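Local coordinates for protein arabinofuranosidase (Bifidobacterium longum, PDB 2Y2W) that hydrolyses terminal alpha-L-arabinofuranosyl bonds in arabinans and arabinoxylan, taking part in the breakdown of plant cell-wall polysaccharides, at residues 105-110 and 160-165; 151-156 and 201-206; 302-307 and 486-491; 384-389 and 555-560. One frame throughout, in Å; residues are numbered along the deposited sequence.

Contact 1 of 4, residues 105-110 and 160-165; sequences VTCVRY and GTEIML
R109 and M164 both leave their strands with CG turned away from the backbone N (chi1 -172° and -163°), and their chains cross on one face of the sheet. Extended through chi2 as well, the methionine carries SD to 3.7 Å from R109 CD and near the plane of the guanidinium, at its edge. The bend at its last torsion (chi3 -68°) then brings CE to C107 SG, 4.0 Å off. A long, flexible thioether suits this spot because it fills the space beside the extended arginine without competing for its polar end, which goes to N214 and to the probable nucleophile E340. Strands 107-110 and 162-165 are the second and third of the parallel (beta/alpha)8 barrel, joined by a beta-alpha-beta crossover through helix 149-159. Four backbone bonds pair them, from E162 N to T106 O at 2.9 Å through to Y110 N to M164 O at 3.0 Å. On the helix-facing side V108, Y110, I163 and L165 are buried. L165 CD1 packs at the edge of the Y110 ring, while the ring stacks on F152 of that helix. Where the strands begin, T161 CG2 rests 3.3 Å from V105 O, and G160 takes positive phi in leaving the helix.

Contact 2 of 4, residues 151-156 and 201-206; sequences DFYRWS and IEEPMD
This is a buried aromatic contact on the outside of the (beta/alpha)8 barrel, where Y153 of helix 149-159 plugs into the irregular segment 201-206 that leads to strand 209-212. Its side chain supplies most of the helix's share of the interface. M205 lies over one face of the ring, with CG in a CH-pi contact 3.9 Å from the centroid; its SD, oblique at 4.3 Å, adds a Met-aromatic contact. An unbranched, extended methionine can lie across a ring in this way. I201 runs antiparallel to the tyrosine side chain, its CG2 coming obliquely to 3.7 Å from Y153 CE2, and its CD1 also reaches R154 NH1. That arginine bends back along its own helix to form a salt bridge with D151, whose carboxylate is further bound by R128 and R131. On either side of M205 in the chain, P204 and D206 pack on H365 of a neighbouring subunit. A tyrosine suits the site because its hydroxyl carries a polar group past the apolar pocket to E203. The glutamate folds back through chi1 78° and chi2 -71°, and Y153 OH donates to E203 OE2 at 2.6 Å on the anti side of the carboxylate, somewhat out of its plane.

Contact 3 of 4, residues 302-307 and 486-491; sequences DFLASS and RDANTP
L304 and R486 make the tight half of this contact, each side chain packing on the other's carbonyl. The arginine's methylenes run along the carbonyl of L304, with R486 CD 3.2 Å from L304 O. In return the leucine lays CD1 3.5 Å from R486 O and reaches on to A488 CB at 3.9 Å. Leucine offers a branched end for this apolar patch, and the small alanine lets the loop come close. R486 then bends at chi3 (-82°), swinging its guanidinium past A305 toward S307. S307 OG lies 2.9 Å from R486 NH1, but the angle is too poor for a hydrogen bond; the charge is met by E308, in a salt bridge. Farther along, segment 486-491 parts from the helix, and N489 and P491 are exposed. This outer half is held by its own chain: D487 OD1 accepts from N489 N at 3.0 Å, nearly along its C-O axis, and from T490 N, which comes from above the carboxylate plane. An aspartate suits the bend as a short acceptor for successive amides. Such an Asx turn shapes the connection between strands 478-485 and 492-497 of the C-terminal beta domain, which here abuts helix 297-304 of the catalytic barrel, the two-domain build of family 51 arabinofuranosidases.

Contact 4 of 4, residues 384-389 and 555-560; sequences DAVVEG and PAISWI
V386 straddles the start of strand 558-560 with its two methyls, and the valine's rotamer decides which atom each one meets. At chi1 177° CG1 is trans to the valine's own N and lies 3.8 Å from S558 O, while CG2 sits 3.9 Å from W559 N. CG2 also touches I557 CG2 at 4.0 Å. The isoleucine presents this short branch to the helix, and the rest of its side chain leads off toward L304. A beta-branched valine suits the place, being broad enough to cover the strand backbone yet short enough to let it approach. One turn on, the absence of a side chain at G389 lets the indole come up to the backbone, with W559 CD1 3.9 Å from G389 CA. A chi1 of 165° sends the tryptophan ring out toward the helix and sets it obliquely beside the glycine, with L482 and V484 also against it. At the start of the strand, S558 OG bonds to P555 O at 2.7 Å in the carbonyl plane, closing the turn. Helix 382-397 follows the seventh barrel strand and precedes the eighth in the chain, and 558-564 belongs to the C-terminal mixed sheet. Helix and strand cross at 45°, an apolar seam between catalytic barrel and beta domain.

How the contacts relate
All four contacts are largely buried, but contact 1 lies deepest, in the barrel wall beside residues that probably bind the sugar; the others are farther out and away from the active site. Helix 149-159 supplies one side of contact 2 and covers contact 1: F152 packs against V108 and Y110, while Y153 of the same helix serves contact 2. Contacts 3 and 4, centred 8 Å apart, both join barrel helices to the C-terminal beta domain and touch through F303 with D384 and V387. Their chemistry follows position: regular backbone pairing in the barrel, a lone tyrosine-carboxylate bond outside it, backbone carbonyls packed on side-chain carbon in contact 3, and almost wholly apolar packing in contact 4.

Contact 1 of 4, residues 105-110 and 160-165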
# COMPACT_ATOMS: atom_id res chain seq x y z
N VAL D 105 3.81 38.00 -5.11
CA VAL D 105 3.71 36.54 -5.19
C VAL D 105 2.86 36.16 -6.40
O VAL D 105 1.79 36.73 -6.61
CB VAL D 105 3.11 35.93 -3.89
CG1 VAL D 105 3.11 34.40 -3.95
CG2 VAL D 105 3.87 36.41 -2.66
N THR D 106 3.35 35.20 -7.19
CA THR D 106 2.69 34.79 -8.43
C THR D 106 2.02 33.42 -8.32
O THR D 106 1.06 33.13 -9.02
CB THR D 106 3.69 34.72 -9.59
OG1 THR D 106 4.77 33.86 -9.22
CG2 THR D 106 4.23 36.11 -9.92
N CYS D 107 2.57 32.57 -7.45
CA CYS D 107 2.14 31.18 -7.33
C CYS D 107 2.29 30.73 -5.89
O CYS D 107 3.34 30.93 -5.28
CB CYS D 107 2.99 30.29 -8.25
SG CYS D 107 2.61 28.53 -8.16
N VAL D 108 1.24 30.14 -5.34
CA VAL D 108 1.22 29.75 -3.93
C VAL D 108 1.02 28.25 -3.77
O VAL D 108 0.10 27.66 -4.35
CB VAL D 108 0.13 30.51 -3.13
CG1 VAL D 108 0.25 30.22 -1.64
CG2 VAL D 108 0.23 32.01 -3.38
N ARG D 109 1.89 27.63 -2.97
CA ARG D 109 1.85 26.20 -2.70
C ARG D 109 0.86 25.90 -1.57
O ARG D 109 0.85 26.59 -0.54
CB ARG D 109 3.25 25.68 -2.38
CG ARG D 109 3.37 24.18 -2.27
CD ARG D 109 4.82 23.76 -2.38
NE ARG D 109 5.00 22.33 -2.13
CZ ARG D 109 5.53 21.83 -1.02
NH1 ARG D 109 5.95 22.64 -0.05
NH2 ARG D 109 5.65 20.52 -0.88
N TYR D 110 0.04 24.87 -1.77
CA TYR D 110 -1.08 24.55 -0.89
C TYR D 110 -1.40 23.06 -1.00
O TYR D 110 -1.26 22.48 -2.08
CB TYR D 110 -2.30 25.38 -1.30
CG TYR D 110 -3.52 25.21 -0.43
CD1 TYR D 110 -3.64 25.89 0.79
CD2 TYR D 110 -4.57 24.38 -0.82
CE1 TYR D 110 -4.77 25.73 1.59
CE2 TYR D 110 -5.69 24.22 -0.03
CZ TYR D 110 -5.79 24.89 1.17
OH TYR D 110 -6.91 24.73 1.96
N GLY D 160 -5.02 36.62 -7.58
CA GLY D 160 -4.46 36.59 -8.93
C GLY D 160 -3.28 35.64 -9.01
O GLY D 160 -2.47 35.72 -9.94
N THR D 161 -3.17 34.75 -8.03
CA THR D 161 -2.06 33.81 -7.94
C THR D 161 -2.44 32.45 -8.49
O THR D 161 -3.59 32.02 -8.38
CB THR D 161 -1.57 33.64 -6.48
OG1 THR D 161 -2.69 33.39 -5.62
CG2 THR D 161 -0.84 34.88 -5.99
N GLU D 162 -1.46 31.78 -9.08
CA GLU D 162 -1.57 30.39 -9.52
C GLU D 162 -1.52 29.47 -8.30
O GLU D 162 -0.92 29.81 -7.28
CB GLU D 162 -0.40 30.09 -10.46
CG GLU D 162 -0.43 28.73 -11.16
CD GLU D 162 0.81 28.49 -12.01
OE1 GLU D 162 1.63 29.43 -12.17
OE2 GLU D 162 0.97 27.37 -12.54
N ILE D 163 -2.15 28.30 -8.41
CA ILE D 163 -2.15 27.30 -7.33
C ILE D 163 -1.19 26.16 -7.62
O ILE D 163 -1.19 25.60 -8.72
CB ILE D 163 -3.56 26.72 -7.05
CG1 ILE D 163 -4.53 27.83 -6.65
CG2 ILE D 163 -3.50 25.64 -5.97
CD1 ILE D 163 -5.98 27.39 -6.61
N MET D 164 -0.37 25.82 -6.63
CA MET D 164 0.49 24.65 -6.69
C MET D 164 -0.02 23.62 -5.68
O MET D 164 0.25 23.71 -4.48
CB MET D 164 1.94 25.03 -6.40
CG MET D 164 2.97 24.00 -6.83
SD MET D 164 4.56 24.22 -6.03
CE MET D 164 5.13 25.76 -6.76
N LEU D 165 -0.78 22.65 -6.18
CA LEU D 165 -1.51 21.73 -5.30
C LEU D 165 -0.72 20.49 -4.94
O LEU D 165 -0.28 19.75 -5.82
CB LEU D 165 -2.87 21.36 -5.91
CG LEU D 165 -3.93 20.72 -5.01
CD1 LEU D 165 -4.10 21.47 -3.69
CD2 LEU D 165 -5.26 20.65 -5.75

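Contact 2 of 4, residues 151-156 and 201-206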
# COMPACT_ATOMS: atom_id res chain seq x y z
N ASP D 151 -12.22 26.78 -1.16
CA ASP D 151 -12.03 28.11 -0.59
C ASP D 151 -10.70 28.73 -1.00
O ASP D 151 -10.65 29.92 -1.34
CB ASP D 151 -12.14 28.05 0.94
CG ASP D 151 -13.51 27.57 1.41
OD1 ASP D 151 -14.51 28.27 1.16
OD2 ASP D 151 -13.57 26.49 2.04
N PHE D 152 -9.63 27.93 -0.99
CA PHE D 152 -8.32 28.42 -1.40
C PHE D 152 -8.29 28.79 -2.88
O PHE D 152 -7.53 29.68 -3.29
CB PHE D 152 -7.20 27.44 -1.06
CG PHE D 152 -5.82 28.01 -1.25
CD1 PHE D 152 -5.26 28.84 -0.29
CD2 PHE D 152 -5.10 27.74 -2.41
CE1 PHE D 152 -4.00 29.39 -0.48
CE2 PHE D 152 -3.84 28.29 -2.60
CZ PHE D 152 -3.29 29.11 -1.63
N TYR D 153 -9.11 28.10 -3.68
CA TYR D 153 -9.31 28.48 -5.08
C TYR D 153 -9.87 29.89 -5.18
O TYR D 153 -9.39 30.71 -5.96
CB TYR D 153 -10.24 27.49 -5.80
CG TYR D 153 -10.66 27.98 -7.17
CD1 TYR D 153 -9.78 27.93 -8.25
CD2 TYR D 153 -11.93 28.51 -7.37
CE1 TYR D 153 -10.16 28.38 -9.50
CE2 TYR D 153 -12.32 28.98 -8.62
CZ TYR D 153 -11.43 28.91 -9.68
OH TYR D 153 -11.80 29.37 -10.92
N ARG D 154 -10.91 30.17 -4.39
CA ARG D 154 -11.52 31.49 -4.34
C ARG D 154 -10.52 32.54 -3.88
O ARG D 154 -10.49 33.65 -4.41
CB ARG D 154 -12.76 31.48 -3.45
CG ARG D 154 -13.99 30.87 -4.12
CD ARG D 154 -15.23 31.00 -3.24
NE ARG D 154 -15.31 29.93 -2.24
CZ ARG D 154 -16.04 28.82 -2.39
NH1 ARG D 154 -16.76 28.63 -3.49
NH2 ARG D 154 -16.06 27.91 -1.42
N TRP D 155 -9.69 32.18 -2.90
CA TRP D 155 -8.63 33.07 -2.42
C TRP D 155 -7.63 33.38 -3.52
O TRP D 155 -7.23 34.53 -3.72
CB TRP D 155 -7.92 32.48 -1.19
CG TRP D 155 -6.95 33.44 -0.56
CD1 TRP D 155 -7.21 34.33 0.44
CD2 TRP D 155 -5.57 33.61 -0.90
NE1 TRP D 155 -6.08 35.04 0.75
CE2 TRP D 155 -5.06 34.62 -0.06
CE3 TRP D 155 -4.71 33.00 -1.83
CZ2 TRP D 155 -3.72 35.04 -0.12
CZ3 TRP D 155 -3.39 33.42 -1.89
CH2 TRP D 155 -2.91 34.43 -1.04
N SER D 156 -7.23 32.34 -4.25
CA SER D 156 -6.27 32.46 -5.34
C SER D 156 -6.82 33.25 -6.53
O SER D 156 -6.07 33.91 -7.24
CB SER D 156 -5.80 31.09 -5.80
OG SER D 156 -5.23 30.37 -4.71
N ILE D 201 -18.46 26.12 -7.78
CA ILE D 201 -17.42 26.39 -8.77
C ILE D 201 -17.69 25.57 -10.04
O ILE D 201 -17.42 24.37 -10.09
CB ILE D 201 -16.00 26.12 -8.21
CG1 ILE D 201 -15.77 26.94 -6.94
CG2 ILE D 201 -14.93 26.47 -9.25
CD1 ILE D 201 -14.85 26.28 -5.94
N GLU D 202 -18.23 26.25 -11.05
CA GLU D 202 -18.71 25.60 -12.26
C GLU D 202 -17.58 25.16 -13.18
O GLU D 202 -17.52 24.01 -13.61
CB GLU D 202 -19.67 26.54 -13.00
CG GLU D 202 -20.44 25.89 -14.15
CD GLU D 202 -21.51 26.80 -14.74
OE1 GLU D 202 -21.42 28.03 -14.55
OE2 GLU D 202 -22.45 26.27 -15.38
N GLU D 203 -16.68 26.10 -13.48
CA GLU D 203 -15.55 25.86 -14.36
C GLU D 203 -14.44 25.08 -13.66
O GLU D 203 -14.28 25.18 -12.43
CB GLU D 203 -15.01 27.20 -14.90
CG GLU D 203 -14.12 28.00 -13.93
CD GLU D 203 -14.88 28.63 -12.75
OE1 GLU D 203 -16.11 28.44 -12.62
OE2 GLU D 203 -14.22 29.34 -11.96
N PRO D 204 -13.67 24.27 -14.42
CA PRO D 204 -12.47 23.65 -13.85
C PRO D 204 -11.51 24.70 -13.30
O PRO D 204 -11.44 25.82 -13.82
CB PRO D 204 -11.85 22.94 -15.06
CG PRO D 204 -13.02 22.57 -15.89
CD PRO D 204 -13.98 23.73 -15.75
N MET D 205 -10.78 24.33 -12.25
CA MET D 205 -9.87 25.25 -11.57
C MET D 205 -8.57 25.49 -12.34
O MET D 205 -7.83 26.43 -12.03
CB MET D 205 -9.58 24.76 -10.16
CG MET D 205 -10.82 24.64 -9.29
SD MET D 205 -10.38 24.29 -7.58
CE MET D 205 -11.99 23.93 -6.87
N ASP D 206 -8.30 24.64 -13.33
CA ASP D 206 -7.09 24.71 -14.15
C ASP D 206 -5.81 24.78 -13.32
O ASP D 206 -5.02 25.72 -13.45
CB ASP D 206 -7.16 25.87 -15.16
CG ASP D 206 -8.27 25.69 -16.19
OD1 ASP D 206 -8.73 24.55 -16.41
OD2 ASP D 206 -8.67 26.71 -16.79

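Contact 3 of 4, residues 302-307 and 486-491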
# COMPACT_ATOMS: atom_id res chain seq x y z
N ASP D 302 28.70 32.59 9.41
CA ASP D 302 28.30 31.39 8.69
C ASP D 302 26.91 31.57 8.07
O ASP D 302 26.67 31.16 6.93
CB ASP D 302 28.28 30.17 9.62
CG ASP D 302 29.66 29.80 10.16
OD1 ASP D 302 30.64 30.51 9.86
OD2 ASP D 302 29.74 28.79 10.89
N PHE D 303 26.02 32.20 8.83
CA PHE D 303 24.64 32.41 8.44
C PHE D 303 24.50 33.41 7.28
O PHE D 303 23.65 33.23 6.40
CB PHE D 303 23.82 32.85 9.65
CG PHE D 303 22.41 33.26 9.33
CD1 PHE D 303 21.54 32.38 8.68
CD2 PHE D 303 21.94 34.51 9.70
CE1 PHE D 303 20.24 32.76 8.38
CE2 PHE D 303 20.64 34.89 9.42
CZ PHE D 303 19.79 34.02 8.76
N LEU D 304 25.33 34.44 7.27
CA LEU D 304 25.30 35.45 6.21
C LEU D 304 25.77 34.89 4.87
O LEU D 304 25.42 35.42 3.81
CB LEU D 304 26.10 36.69 6.60
CG LEU D 304 25.54 37.55 7.74
CD1 LEU D 304 26.64 38.38 8.39
CD2 LEU D 304 24.39 38.44 7.27
N ALA D 305 26.55 33.81 4.92
CA ALA D 305 27.03 33.14 3.71
C ALA D 305 26.24 31.87 3.40
O ALA D 305 26.77 30.92 2.81
CB ALA D 305 28.52 32.84 3.83
N SER D 306 24.96 31.85 3.77
CA SER D 306 24.08 30.69 3.59
C SER D 306 23.78 30.38 2.12
O SER D 306 23.40 29.26 1.79
CB SER D 306 22.78 30.85 4.37
OG SER D 306 23.00 30.67 5.75
N SER D 307 23.95 31.38 1.26
CA SER D 307 23.77 31.22 -0.18
C SER D 307 24.71 30.18 -0.78
O SER D 307 24.39 29.53 -1.78
CB SER D 307 23.93 32.56 -0.90
OG SER D 307 25.00 33.31 -0.36
N ARG D 486 28.05 40.62 2.64
CA ARG D 486 28.03 39.49 3.57
C ARG D 486 28.98 39.63 4.77
O ARG D 486 28.87 38.88 5.74
CB ARG D 486 28.27 38.17 2.84
CG ARG D 486 27.12 37.75 1.94
CD ARG D 486 27.30 36.34 1.39
NE ARG D 486 28.17 36.30 0.22
CZ ARG D 486 28.38 35.22 -0.52
NH1 ARG D 486 27.79 34.07 -0.23
NH2 ARG D 486 29.18 35.29 -1.57
N ASP D 487 29.91 40.58 4.69
CA ASP D 487 30.84 40.86 5.80
C ASP D 487 30.07 41.39 7.00
O ASP D 487 29.17 42.22 6.85
CB ASP D 487 31.91 41.86 5.36
CG ASP D 487 33.12 41.89 6.30
OD1 ASP D 487 32.94 42.03 7.53
OD2 ASP D 487 34.26 41.79 5.80
N ALA D 488 30.42 40.90 8.19
CA ALA D 488 29.67 41.20 9.41
C ALA D 488 30.14 42.43 10.18
O ALA D 488 29.40 42.98 10.99
CB ALA D 488 29.64 39.97 10.32
N ASN D 489 31.38 42.86 9.92
CA ASN D 489 31.97 44.00 10.65
C ASN D 489 32.87 44.92 9.82
O ASN D 489 33.51 45.83 10.37
CB ASN D 489 32.68 43.51 11.93
CG ASN D 489 33.42 42.20 11.74
OD1 ASN D 489 34.27 42.07 10.85
ND2 ASN D 489 33.11 41.22 12.57
N THR D 490 32.91 44.71 8.51
CA THR D 490 33.67 45.58 7.61
C THR D 490 32.81 46.06 6.44
O THR D 490 32.31 45.25 5.66
CB THR D 490 34.94 44.88 7.06
OG1 THR D 490 35.71 44.36 8.16
CG2 THR D 490 35.80 45.84 6.26
N PRO D 491 32.62 47.39 6.33
CA PRO D 491 31.89 48.01 5.22
C PRO D 491 32.74 48.07 3.95
O PRO D 491 33.94 48.31 4.03
CB PRO D 491 31.59 49.43 5.73
CG PRO D 491 31.93 49.42 7.20
CD PRO D 491 33.01 48.40 7.33

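Contact 4 of 4, residues 384-389 and 555-560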
# COMPACT_ATOMS: atom_id res chain seq x y z
N ASP D 384 18.51 38.62 9.04
CA ASP D 384 17.67 37.59 8.42
C ASP D 384 17.21 38.01 7.02
O ASP D 384 17.16 37.19 6.10
CB ASP D 384 16.46 37.27 9.30
CG ASP D 384 16.84 36.60 10.62
OD1 ASP D 384 17.87 35.90 10.67
OD2 ASP D 384 16.10 36.78 11.61
N ALA D 385 16.88 39.29 6.88
CA ALA D 385 16.45 39.86 5.61
C ALA D 385 17.57 39.88 4.58
O ALA D 385 17.35 39.59 3.40
CB ALA D 385 15.89 41.25 5.81
N VAL D 386 18.78 40.23 5.02
CA VAL D 386 19.95 40.31 4.13
C VAL D 386 20.32 38.93 3.58
O VAL D 386 20.74 38.80 2.43
CB VAL D 386 21.17 41.00 4.82
CG1 VAL D 386 22.39 41.02 3.90
CG2 VAL D 386 20.82 42.42 5.24
N VAL D 387 20.15 37.90 4.41
CA VAL D 387 20.39 36.52 4.00
C VAL D 387 19.40 36.08 2.92
O VAL D 387 19.79 35.46 1.93
CB VAL D 387 20.38 35.53 5.21
CG1 VAL D 387 20.53 34.08 4.75
CG2 VAL D 387 21.49 35.89 6.18
N GLU D 388 18.13 36.42 3.10
CA GLU D 388 17.09 36.11 2.11
C GLU D 388 17.30 36.86 0.80
O GLU D 388 17.04 36.31 -0.28
CB GLU D 388 15.69 36.37 2.67
CG GLU D 388 15.20 35.28 3.61
CD GLU D 388 13.71 35.34 3.91
OE1 GLU D 388 12.95 35.93 3.10
OE2 GLU D 388 13.30 34.80 4.96
N GLY D 389 17.78 38.10 0.89
CA GLY D 389 18.16 38.89 -0.28
C GLY D 389 19.23 38.21 -1.11
O GLY D 389 19.16 38.21 -2.34
N PRO D 555 27.44 49.22 3.94
CA PRO D 555 27.87 48.90 5.31
C PRO D 555 27.83 47.40 5.58
O PRO D 555 27.22 46.65 4.82
CB PRO D 555 26.83 49.62 6.18
CG PRO D 555 26.21 50.64 5.30
CD PRO D 555 26.21 50.03 3.94
N ALA D 556 28.49 46.97 6.66
CA ALA D 556 28.51 45.57 7.05
C ALA D 556 27.09 45.04 7.26
O ALA D 556 26.29 45.66 7.97
CB ALA D 556 29.33 45.39 8.31
N ILE D 557 26.79 43.91 6.62
CA ILE D 557 25.44 43.31 6.62
C ILE D 557 24.41 44.26 6.00
O ILE D 557 23.73 45.01 6.72
CB ILE D 557 24.98 42.83 8.04
CG1 ILE D 557 26.09 42.01 8.72
CG2 ILE D 557 23.69 42.01 7.94
CD1 ILE D 557 25.92 41.87 10.23
N SER D 558 24.32 44.24 4.68
CA SER D 558 23.40 45.11 3.94
C SER D 558 22.99 44.53 2.59
O SER D 558 23.79 43.90 1.90
CB SER D 558 23.99 46.51 3.76
OG SER D 558 25.21 46.46 3.04
N TRP D 559 21.73 44.76 2.23
CA TRP D 559 21.18 44.39 0.92
C TRP D 559 20.87 45.66 0.14
O TRP D 559 20.32 46.62 0.69
CB TRP D 559 19.93 43.53 1.09
CG TRP D 559 19.09 43.38 -0.15
CD1 TRP D 559 19.29 42.48 -1.16
CD2 TRP D 559 17.93 44.13 -0.50
NE1 TRP D 559 18.32 42.64 -2.12
CE2 TRP D 559 17.47 43.65 -1.74
CE3 TRP D 559 17.23 45.18 0.11
CZ2 TRP D 559 16.34 44.17 -2.39
CZ3 TRP D 559 16.10 45.70 -0.52
CH2 TRP D 559 15.67 45.19 -1.76
N ILE D 560 21.22 45.66 -1.14
CA ILE D 560 21.02 46.83 -1.99
C ILE D 560 20.15 46.51 -3.20
O ILE D 560 20.23 45.42 -3.77
CB ILE D 560 22.39 47.47 -2.41
CG1 ILE D 560 22.39 48.98 -2.14
CG2 ILE D 560 22.75 47.18 -3.87
CD1 ILE D 560 22.58 49.33 -0.69